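Local coordinates for DNAation factor-related protein 4 (Drosophila melanogaster, PDB 5XPC) that probably acts as a nuclease in apoptotic DNA fragmentation, the chain here being its CIDE domain, which forms higher-order assemblies with copies of itself, at residues R10-T15 and I25-L30; L48-D53 and A68-I73; S39-L44 and F72-P77. All coordinates share one frame; numbering follows the deposited sequence.

Interaction 1 of 3, residues R10-T15 and I25-L30; sequences RGYKVT and IGANSL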
loop_
_atom_site.group_PDB
_atom_site.type_symbol
_atom_site.label_atom_id
_atom_site.label_comp_id
_atom_site.label_asym_id
_atom_site.label_seq_id
_atom_site.Cartn_x
_atom_site.Cartn_y
_atom_site.Cartn_z
ATOM N N ARG B 10 13.094 -16.338 13.219
ATOM C CA ARG B 10 11.740 -16.318 12.687
ATOM C C ARG B 10 11.551 -17.514 11.767
ATOM O O ARG B 10 12.511 -18.044 11.207
ATOM C CB ARG B 10 11.445 -15.021 11.930
ATOM C CG ARG B 10 11.708 -13.769 12.752
ATOM C CD ARG B 10 11.660 -12.552 11.858
ATOM N NE ARG B 10 10.290 -12.112 11.652
ATOM C CZ ARG B 10 9.832 -11.578 10.524
ATOM N NH1 ARG B 10 10.630 -11.431 9.471
ATOM N NH2 ARG B 10 8.568 -11.192 10.452
ATOM N N GLY B 11 10.298 -17.938 11.625
ATOM C CA GLY B 11 9.964 -19.035 10.733
ATOM C C GLY B 11 9.618 -18.532 9.339
ATOM O O GLY B 11 8.890 -17.553 9.182
ATOM N N TYR B 12 10.144 -19.230 8.329
ATOM C CA TYR B 12 9.894 -18.917 6.922
ATOM C C TYR B 12 9.616 -20.208 6.160
ATOM O O TYR B 12 9.943 -21.304 6.623
ATOM C CB TYR B 12 11.090 -18.187 6.274
ATOM C CG TYR B 12 11.519 -16.900 6.969
ATOM C CD1 TYR B 12 12.641 -16.868 7.793
ATOM C CD2 TYR B 12 10.807 -15.715 6.790
ATOM C CE1 TYR B 12 13.043 -15.684 8.425
ATOM C CE2 TYR B 12 11.205 -14.529 7.413
ATOM C CZ TYR B 12 12.318 -14.519 8.228
ATOM O OH TYR B 12 12.706 -13.336 8.844
ATOM N N LYS B 13 9.023 -20.080 4.970
ATOM C CA LYS B 13 8.753 -21.229 4.114
ATOM C C LYS B 13 9.497 -21.063 2.796
ATOM O O LYS B 13 9.484 -19.975 2.206
ATOM C CB LYS B 13 7.253 -21.400 3.863
ATOM C CG LYS B 13 6.481 -21.716 5.146
ATOM C CD LYS B 13 4.977 -21.728 4.923
ATOM C CE LYS B 13 4.234 -21.942 6.234
ATOM N NZ LYS B 13 2.774 -22.080 5.975
ATOM N N VAL B 14 10.145 -22.138 2.350
ATOM C CA VAL B 14 10.987 -22.133 1.155
ATOM C C VAL B 14 10.658 -23.354 0.310
ATOM O O VAL B 14 10.584 -24.478 0.825
ATOM C CB VAL B 14 12.487 -22.125 1.509
ATOM C CG1 VAL B 14 13.357 -22.183 0.232
ATOM C CG2 VAL B 14 12.833 -20.895 2.341
ATOM N N THR B 15 10.474 -23.136 -0.988
ATOM C CA THR B 15 10.340 -24.229 -1.932
ATOM C C THR B 15 11.105 -23.843 -3.190
ATOM O O THR B 15 11.656 -22.741 -3.295
ATOM C CB THR B 15 8.849 -24.534 -2.193
ATOM O OG1 THR B 15 8.711 -25.736 -2.961
ATOM C CG2 THR B 15 8.156 -23.349 -2.895
ATOM N N ILE B 25 11.641 -23.319 7.639
ATOM C CA ILE B 25 13.019 -23.085 8.062
ATOM C C ILE B 25 13.047 -21.910 9.026
ATOM O O ILE B 25 12.491 -20.847 8.730
ATOM C CB ILE B 25 13.933 -22.783 6.857
ATOM C CG1 ILE B 25 13.976 -23.982 5.899
ATOM C CG2 ILE B 25 15.325 -22.396 7.329
ATOM C CD1 ILE B 25 14.780 -23.687 4.621
ATOM N N GLY B 26 13.731 -22.082 10.156
ATOM C CA GLY B 26 13.962 -20.978 11.080
ATOM C C GLY B 26 15.286 -20.290 10.786
ATOM O O GLY B 26 16.307 -20.943 10.566
ATOM N N ALA B 27 15.255 -18.958 10.764
ATOM C CA ALA B 27 16.476 -18.207 10.519
ATOM C C ALA B 27 16.388 -16.830 11.162
ATOM O O ALA B 27 15.300 -16.266 11.333
ATOM C CB ALA B 27 16.767 -18.067 9.010
ATOM N N ASN B 28 17.558 -16.285 11.499
ATOM C CA ASN B 28 17.659 -14.951 12.074
ATOM C C ASN B 28 18.358 -13.969 11.141
ATOM O O ASN B 28 18.658 -12.848 11.555
ATOM C CB ASN B 28 18.373 -15.008 13.432
ATOM C CG ASN B 28 19.807 -15.501 13.330
ATOM O OD1 ASN B 28 20.344 -15.677 12.239
ATOM N ND2 ASN B 28 20.444 -15.705 14.478
ATOM N N SER B 29 18.637 -14.369 9.900
ATOM C CA SER B 29 19.253 -13.483 8.922
ATOM C C SER B 29 19.006 -14.057 7.536
ATOM O O SER B 29 18.745 -15.255 7.377
ATOM C CB SER B 29 20.760 -13.318 9.165
ATOM O OG SER B 29 21.466 -14.479 8.742
ATOM N N LEU B 30 19.095 -13.184 6.531
ATOM C CA LEU B 30 19.006 -13.651 5.154
ATOM C C LEU B 30 20.151 -14.606 4.830
ATOM O O LEU B 30 19.947 -15.629 4.162
ATOM C CB LEU B 30 19.004 -12.459 4.199
ATOM C CG LEU B 30 18.989 -12.767 2.702
ATOM C CD1 LEU B 30 17.756 -13.586 2.339
ATOM C CD2 LEU B 30 19.041 -11.461 1.896
HETATM O O HOH W 1 14.676 -13.518 10.563
#

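Interaction 2 of 3, residues L48-D53 and A68-I73; sequences LYLASD and AQTLFI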
loop_
_atom_site.group_PDB
_atom_site.type_symbol
_atom_site.label_atom_id
_atom_site.label_comp_id
_atom_site.label_asym_id
_atom_site.label_seq_id
_atom_site.Cartn_x
_atom_site.Cartn_y
_atom_site.Cartn_z
ATOM N N LEU B 48 16.745 -15.808 -2.908
ATOM C CA LEU B 48 15.362 -15.987 -2.489
ATOM C C LEU B 48 14.467 -14.973 -3.192
ATOM O O LEU B 48 14.824 -13.797 -3.326
ATOM C CB LEU B 48 15.221 -15.834 -0.971
ATOM C CG LEU B 48 15.934 -16.879 -0.116
ATOM C CD1 LEU B 48 15.764 -16.515 1.348
ATOM C CD2 LEU B 48 15.402 -18.273 -0.394
ATOM N N TYR B 49 13.310 -15.438 -3.643
ATOM C CA TYR B 49 12.334 -14.615 -4.341
ATOM C C TYR B 49 10.972 -14.853 -3.717
ATOM O O TYR B 49 10.652 -15.982 -3.344
ATOM C CB TYR B 49 12.265 -14.966 -5.821
ATOM C CG TYR B 49 13.594 -14.892 -6.541
ATOM C CD1 TYR B 49 14.513 -15.927 -6.448
ATOM C CD2 TYR B 49 13.923 -13.784 -7.320
ATOM C CE1 TYR B 49 15.751 -15.864 -7.129
ATOM C CE2 TYR B 49 15.144 -13.711 -8.003
ATOM C CZ TYR B 49 16.053 -14.749 -7.897
ATOM O OH TYR B 49 17.270 -14.687 -8.572
ATOM N N LEU B 50 10.159 -13.804 -3.638
ATOM C CA LEU B 50 8.793 -13.968 -3.151
ATOM C C LEU B 50 8.003 -14.860 -4.103
ATOM O O LEU B 50 7.980 -14.622 -5.311
ATOM C CB LEU B 50 8.112 -12.605 -3.033
ATOM C CG LEU B 50 8.657 -11.645 -1.978
ATOM C CD1 LEU B 50 7.858 -10.351 -2.026
ATOM C CD2 LEU B 50 8.547 -12.283 -0.596
ATOM N N ALA B 51 7.342 -15.889 -3.557
ATOM C CA ALA B 51 6.480 -16.717 -4.401
ATOM C C ALA B 51 5.279 -15.930 -4.921
ATOM O O ALA B 51 4.741 -16.257 -5.987
ATOM C CB ALA B 51 6.002 -17.956 -3.632
ATOM N N SER B 52 4.861 -14.887 -4.198
ATOM C CA SER B 52 3.687 -14.115 -4.601
ATOM C C SER B 52 3.906 -13.404 -5.933
ATOM O O SER B 52 3.083 -13.516 -6.847
ATOM C CB SER B 52 3.323 -13.102 -3.517
ATOM O OG SER B 52 4.417 -12.247 -3.254
ATOM N N ASP B 53 5.008 -12.655 -6.064
ATOM C CA ASP B 53 5.217 -11.854 -7.262
ATOM C C ASP B 53 6.610 -11.970 -7.868
ATOM O O ASP B 53 6.898 -11.273 -8.845
ATOM C CB ASP B 53 4.911 -10.375 -6.971
ATOM C CG ASP B 53 5.759 -9.811 -5.841
ATOM O OD1 ASP B 53 6.757 -10.459 -5.459
ATOM O OD2 ASP B 53 5.433 -8.714 -5.333
ATOM N N ALA B 68 6.486 -13.122 9.263
ATOM C CA ALA B 68 6.902 -14.502 9.468
ATOM C C ALA B 68 5.985 -15.429 8.675
ATOM O O ALA B 68 4.817 -15.119 8.424
ATOM C CB ALA B 68 6.870 -14.861 10.955
ATOM N N GLN B 69 6.540 -16.567 8.254
ATOM C CA GLN B 69 5.878 -17.584 7.434
ATOM C C GLN B 69 5.663 -17.154 5.983
ATOM O O GLN B 69 4.943 -17.843 5.247
ATOM C CB GLN B 69 4.541 -18.029 8.044
ATOM C CG GLN B 69 4.653 -18.444 9.506
ATOM C CD GLN B 69 5.534 -19.671 9.695
ATOM O OE1 GLN B 69 5.679 -20.482 8.787
ATOM N NE2 GLN B 69 6.116 -19.813 10.886
ATOM N N THR B 70 6.273 -16.053 5.541
ATOM C CA THR B 70 6.284 -15.725 4.117
ATOM C C THR B 70 6.911 -16.868 3.319
ATOM O O THR B 70 7.862 -17.506 3.775
ATOM C CB THR B 70 7.059 -14.420 3.882
ATOM O OG1 THR B 70 6.334 -13.315 4.447
ATOM C CG2 THR B 70 7.278 -14.149 2.385
ATOM N N LEU B 71 6.359 -17.138 2.134
ATOM C CA LEU B 71 6.831 -18.202 1.253
ATOM C C LEU B 71 7.798 -17.654 0.208
ATOM O O LEU B 71 7.470 -16.702 -0.512
ATOM C CB LEU B 71 5.657 -18.885 0.546
ATOM C CG LEU B 71 6.064 -19.890 -0.542
ATOM C CD1 LEU B 71 6.900 -21.035 0.044
ATOM C CD2 LEU B 71 4.835 -20.444 -1.274
ATOM N N PHE B 72 8.972 -18.286 0.103
ATOM C CA PHE B 72 10.008 -17.926 -0.857
ATOM C C PHE B 72 10.253 -19.067 -1.834
ATOM O O PHE B 72 10.140 -20.245 -1.477
ATOM C CB PHE B 72 11.337 -17.580 -0.155
ATOM C CG PHE B 72 11.211 -16.495 0.879
ATOM C CD1 PHE B 72 11.087 -15.173 0.496
ATOM C CD2 PHE B 72 11.225 -16.801 2.233
ATOM C CE1 PHE B 72 10.954 -14.160 1.453
ATOM C CE2 PHE B 72 11.096 -15.799 3.189
ATOM C CZ PHE B 72 10.964 -14.479 2.793
ATOM N N ILE B 73 10.589 -18.702 -3.074
ATOM C CA ILE B 73 11.204 -19.605 -4.040
ATOM C C ILE B 73 12.710 -19.396 -3.978
ATOM O O ILE B 73 13.189 -18.258 -4.102
ATOM C CB ILE B 73 10.696 -19.339 -5.468
ATOM C CG1 ILE B 73 9.166 -19.291 -5.502
ATOM C CG2 ILE B 73 11.285 -20.375 -6.446
ATOM C CD1 ILE B 73 8.521 -20.578 -5.087
HETATM O O HOH W 2 5.322 -14.982 -1.174
#

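Interaction 3 of 3, residues S39-L44 and F72-P77; sequences SKFPLL and FIVSGP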
loop_
_atom_site.group_PDB
_atom_site.type_symbol
_atom_site.label_atom_id
_atom_site.label_comp_id
_atom_site.label_asym_id
_atom_site.label_seq_id
_atom_site.Cartn_x
_atom_site.Cartn_y
_atom_site.Cartn_z
ATOM N N SER B 39 21.188 -26.004 1.663
ATOM C CA SER B 39 21.377 -27.371 2.138
ATOM C C SER B 39 20.301 -28.294 1.580
ATOM O O SER B 39 20.578 -29.450 1.247
ATOM C CB SER B 39 21.379 -27.408 3.665
ATOM O OG SER B 39 22.577 -26.846 4.169
ATOM N N LYS B 40 19.073 -27.789 1.448
ATOM C CA LYS B 40 17.950 -28.575 0.949
ATOM C C LYS B 40 17.846 -28.570 -0.575
ATOM O O LYS B 40 17.410 -29.572 -1.160
ATOM C CB LYS B 40 16.645 -28.048 1.560
ATOM C CG LYS B 40 16.534 -28.278 3.078
ATOM C CD LYS B 40 16.626 -29.764 3.398
ATOM C CE LYS B 40 16.256 -30.089 4.855
ATOM N NZ LYS B 40 17.168 -29.430 5.821
ATOM N N PHE B 41 18.241 -27.470 -1.225
ATOM C CA PHE B 41 18.204 -27.305 -2.681
ATOM C C PHE B 41 19.597 -26.923 -3.160
ATOM O O PHE B 41 19.946 -25.730 -3.181
ATOM C CB PHE B 41 17.205 -26.227 -3.097
ATOM C CG PHE B 41 15.807 -26.466 -2.589
ATOM C CD1 PHE B 41 14.934 -27.294 -3.288
ATOM C CD2 PHE B 41 15.370 -25.863 -1.425
ATOM C CE1 PHE B 41 13.632 -27.526 -2.828
ATOM C CE2 PHE B 41 14.066 -26.083 -0.958
ATOM C CZ PHE B 41 13.206 -26.917 -1.665
ATOM N N PRO B 42 20.418 -27.889 -3.551
ATOM C CA PRO B 42 21.799 -27.577 -3.947
ATOM C C PRO B 42 21.876 -26.743 -5.216
ATOM O O PRO B 42 21.737 -27.262 -6.327
ATOM C CB PRO B 42 22.424 -28.966 -4.146
ATOM C CG PRO B 42 21.614 -29.867 -3.286
ATOM C CD PRO B 42 20.207 -29.332 -3.356
ATOM N N LEU B 43 22.136 -25.445 -5.050
ATOM C CA LEU B 43 22.212 -24.491 -6.145
ATOM C C LEU B 43 23.535 -23.741 -6.070
ATOM O O LEU B 43 24.038 -23.459 -4.978
ATOM C CB LEU B 43 21.049 -23.485 -6.079
ATOM C CG LEU B 43 19.637 -24.060 -6.173
ATOM C CD1 LEU B 43 18.605 -23.021 -5.722
ATOM C CD2 LEU B 43 19.395 -24.484 -7.608
ATOM N N LEU B 44 24.081 -23.409 -7.242
ATOM C CA LEU B 44 25.385 -22.752 -7.317
ATOM C C LEU B 44 25.352 -21.357 -6.704
ATOM O O LEU B 44 26.266 -20.974 -5.959
ATOM C CB LEU B 44 25.839 -22.667 -8.772
ATOM C CG LEU B 44 26.136 -24.022 -9.398
ATOM C CD1 LEU B 44 26.363 -23.881 -10.891
ATOM C CD2 LEU B 44 27.338 -24.672 -8.715
ATOM N N PHE B 72 8.972 -18.286 0.103
ATOM C CA PHE B 72 10.008 -17.926 -0.857
ATOM C C PHE B 72 10.253 -19.067 -1.834
ATOM O O PHE B 72 10.140 -20.245 -1.477
ATOM C CB PHE B 72 11.337 -17.580 -0.155
ATOM C CG PHE B 72 11.211 -16.495 0.879
ATOM C CD1 PHE B 72 11.087 -15.173 0.496
ATOM C CD2 PHE B 72 11.225 -16.801 2.233
ATOM C CE1 PHE B 72 10.954 -14.160 1.453
ATOM C CE2 PHE B 72 11.096 -15.799 3.189
ATOM C CZ PHE B 72 10.964 -14.479 2.793
ATOM N N ILE B 73 10.589 -18.702 -3.074
ATOM C CA ILE B 73 11.204 -19.605 -4.040
ATOM C C ILE B 73 12.710 -19.396 -3.978
ATOM O O ILE B 73 13.189 -18.258 -4.102
ATOM C CB ILE B 73 10.696 -19.339 -5.468
ATOM C CG1 ILE B 73 9.166 -19.291 -5.502
ATOM C CG2 ILE B 73 11.285 -20.375 -6.446
ATOM C CD1 ILE B 73 8.521 -20.578 -5.087
ATOM N N VAL B 74 13.469 -20.475 -3.797
ATOM C CA VAL B 74 14.922 -20.399 -3.906
ATOM C C VAL B 74 15.314 -20.812 -5.319
ATOM O O VAL B 74 14.809 -21.812 -5.850
ATOM C CB VAL B 74 15.632 -21.257 -2.843
ATOM C CG1 VAL B 74 15.264 -22.738 -2.966
ATOM C CG2 VAL B 74 17.156 -21.045 -2.924
ATOM N N SER B 75 16.190 -20.029 -5.939
ATOM C CA SER B 75 16.554 -20.246 -7.333
ATOM C C SER B 75 17.907 -19.602 -7.590
ATOM O O SER B 75 18.454 -18.901 -6.738
ATOM C CB SER B 75 15.492 -19.667 -8.270
ATOM O OG SER B 75 15.797 -19.938 -9.619
ATOM N N GLY B 76 18.435 -19.833 -8.791
ATOM C CA GLY B 76 19.641 -19.173 -9.218
ATOM C C GLY B 76 19.465 -17.678 -9.397
ATOM O O GLY B 76 18.479 -17.077 -8.962
ATOM N N PRO B 77 20.440 -17.050 -10.043
ATOM C CA PRO B 77 20.436 -15.587 -10.171
ATOM C C PRO B 77 19.473 -15.099 -11.238
ATOM O O PRO B 77 19.128 -15.816 -12.182
ATOM C CB PRO B 77 21.873 -15.244 -10.583
ATOM C CG PRO B 77 22.617 -16.502 -10.639
ATOM C CD PRO B 77 21.676 -17.664 -10.532
#

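Interaction 1 of 3, residues R10-T15 and I25-L30
Ile25, Tyr12 and Ala27 lose the most surface where strands 10-15 and 22-27 pair as the antiparallel hairpin that opens this ubiquitin-like domain. Tyr12 and Ile25 form a hydrogen-bonded pair: Ile25 N gives its hydrogen to Tyr12 O at 2.8 Å, and Tyr12 N returns a bond to Ile25 O. Two residues away, Arg10 and Ala27 make a second such pair, bonded both ways through N and O. Between the two pairs come Gly11 and Gly26, a non-hydrogen-bonded pair whose CA atoms approach to 4.5 Å; with no side chains there, Gly26 CA can rest 3.3 Å from Arg10 O in a CA-H...O contact.

With CG anti to the carbonyl carbon (chi1 -56°), the Tyr12 ring turns its CE1 edge to Ala27 O, 3.7 Å away. The short side chain of Ala27 lets the ring edge come this near to its carbonyl. A water in the ring plane joins Tyr12 OH, 2.6 Å away, to Ala27 O, to which it donates. Arg10 NH1 donates to Tyr12 OH from 2.9 Å, while its NH2 holds Leu66 O. Farther along, Ile25 extends CD1 to Val14 CG2 at 4.1 Å, two branched aliphatics suited to a buried strand face.

Leu33 of helix 30-40 packs on both Tyr12 and Ile25, Met32 on Ala27, and Leu63 of helix 60-65 on Tyr12; strand 71-75 flanks strand 10-15 as its other neighbour in the sheet.

Interaction 2 of 3, residues L48-D53 and A68-I73
The Phe72 ring presents its edge to Tyr49 O, which lies in the ring plane 3.9 Å from CD1, while Leu50 CD2 comes in obliquely to 3.7 Å from CE1. The Tyr49 ring is placed in the same manner on the other strand: Ile73 O sits in its plane, at the edge, 3.6 Å from CD1. Each aromatic thus sets polarised ring hydrogens beside a carbonyl oxygen already engaged in the sheet. In both, CG is anti to the carbonyl carbon (chi1 -55°), which sets the ring edge beside the carbonyl oxygen of the pairing strand.

Those carbonyls belong to the antiparallel, hydrogen-bonded pair of Tyr49 and Ile73. Ile73 N reaches Tyr49 O at 2.7 Å, and Tyr49 N answers to Ile73 O. Beyond the non-hydrogen-bonded pair Leu50 and Phe72, Ala51 N makes a longer but straight bond to Leu71 O (3.2 Å, 173° at the hydrogen). Leu71 O also accepts from a water, which itself accepts a hydrogen bond from Ser52 N, so the chain stays bridged as strand 47-50 ends. The compact Ala51 allows a close fit, its CB 3.6 Å from Leu71 CD2 and 3.9 Å from Ile73 CG1. Leu50 lies alongside Phe72 and uses the same CD2 to touch Thr70 CG2.

Leu33 of helix 30-40 packs against Phe72 and Leu48, whereas Asp84 of helix 84-92 touches Leu71 and Ala51. Strand 47-50 is outermost in the four-stranded sheet of this chain, and strand 71-75 runs between it and strand 10-15.

Interaction 3 of 3, residues S39-L44 and F72-P77
Just after helix 30-40 ends, Phe41 leaves helical backbone angles and the chain passes beside the end of strand 71-75, the CA atoms of Phe41 and Val74 standing 7.7 Å apart and those of Leu43 and Gly76 6.7 Å. The gap is filled by side chains, with Val74 as the shared partner. Its two methyls divide the work: CG1 goes to Phe41 and CG2 to Leu43. Val74 CG1 takes the crowded position between backbone N and carbonyl carbon (chi1 60°), leaving CG2 anti to the N and turned to the leucine.

Phe41 meets the methyl obliquely, with CD2 3.5 Å from Val74 CG1 and CG at 3.8 Å. Leu43 sends a single branch across: CD1 reaches Val74 CG2 at 3.7 Å and also rests 3.8 Å from Ser75 CA, over the backbone where the strand runs out. A beta-branched valine suits this place, since it keeps its bulk close to the strand yet offers two separate methyls.

Val14 of strand 10-15 touches both Phe41 and Val74, and Leu48 also packs on Val74. The chemistry is wholly apolar: shape and burial of hydrocarbon, rather than directed bonds, hold the segment after helix 30-40 against the sheet, with Phe41 and Val74 buried and Leu43 nearer the solvent.

Overall arrangement
All three contacts reach one mixed sheet. Interactions 1 and 2, with centres about 10 Å apart, are joined where Lys13 O and Phe72 N approach to 2.7 Å, a probable hydrogen bond. Interaction 3 shares Phe72 and Ile73 with interaction 2, and Tyr49 OH lies 2.7 Å from Gly76 O, another probable hydrogen bond. The centre of interaction 3 is about 13 Å from those of the other two. Interactions 1 and 2 also border other subunits: Lys13 of this chain forms a salt bridge with Asp53 of a second subunit, and Asp53 of this chain pairs with Lys13 of a third subunit, consistent with head-to-tail assembly of CIDE domains.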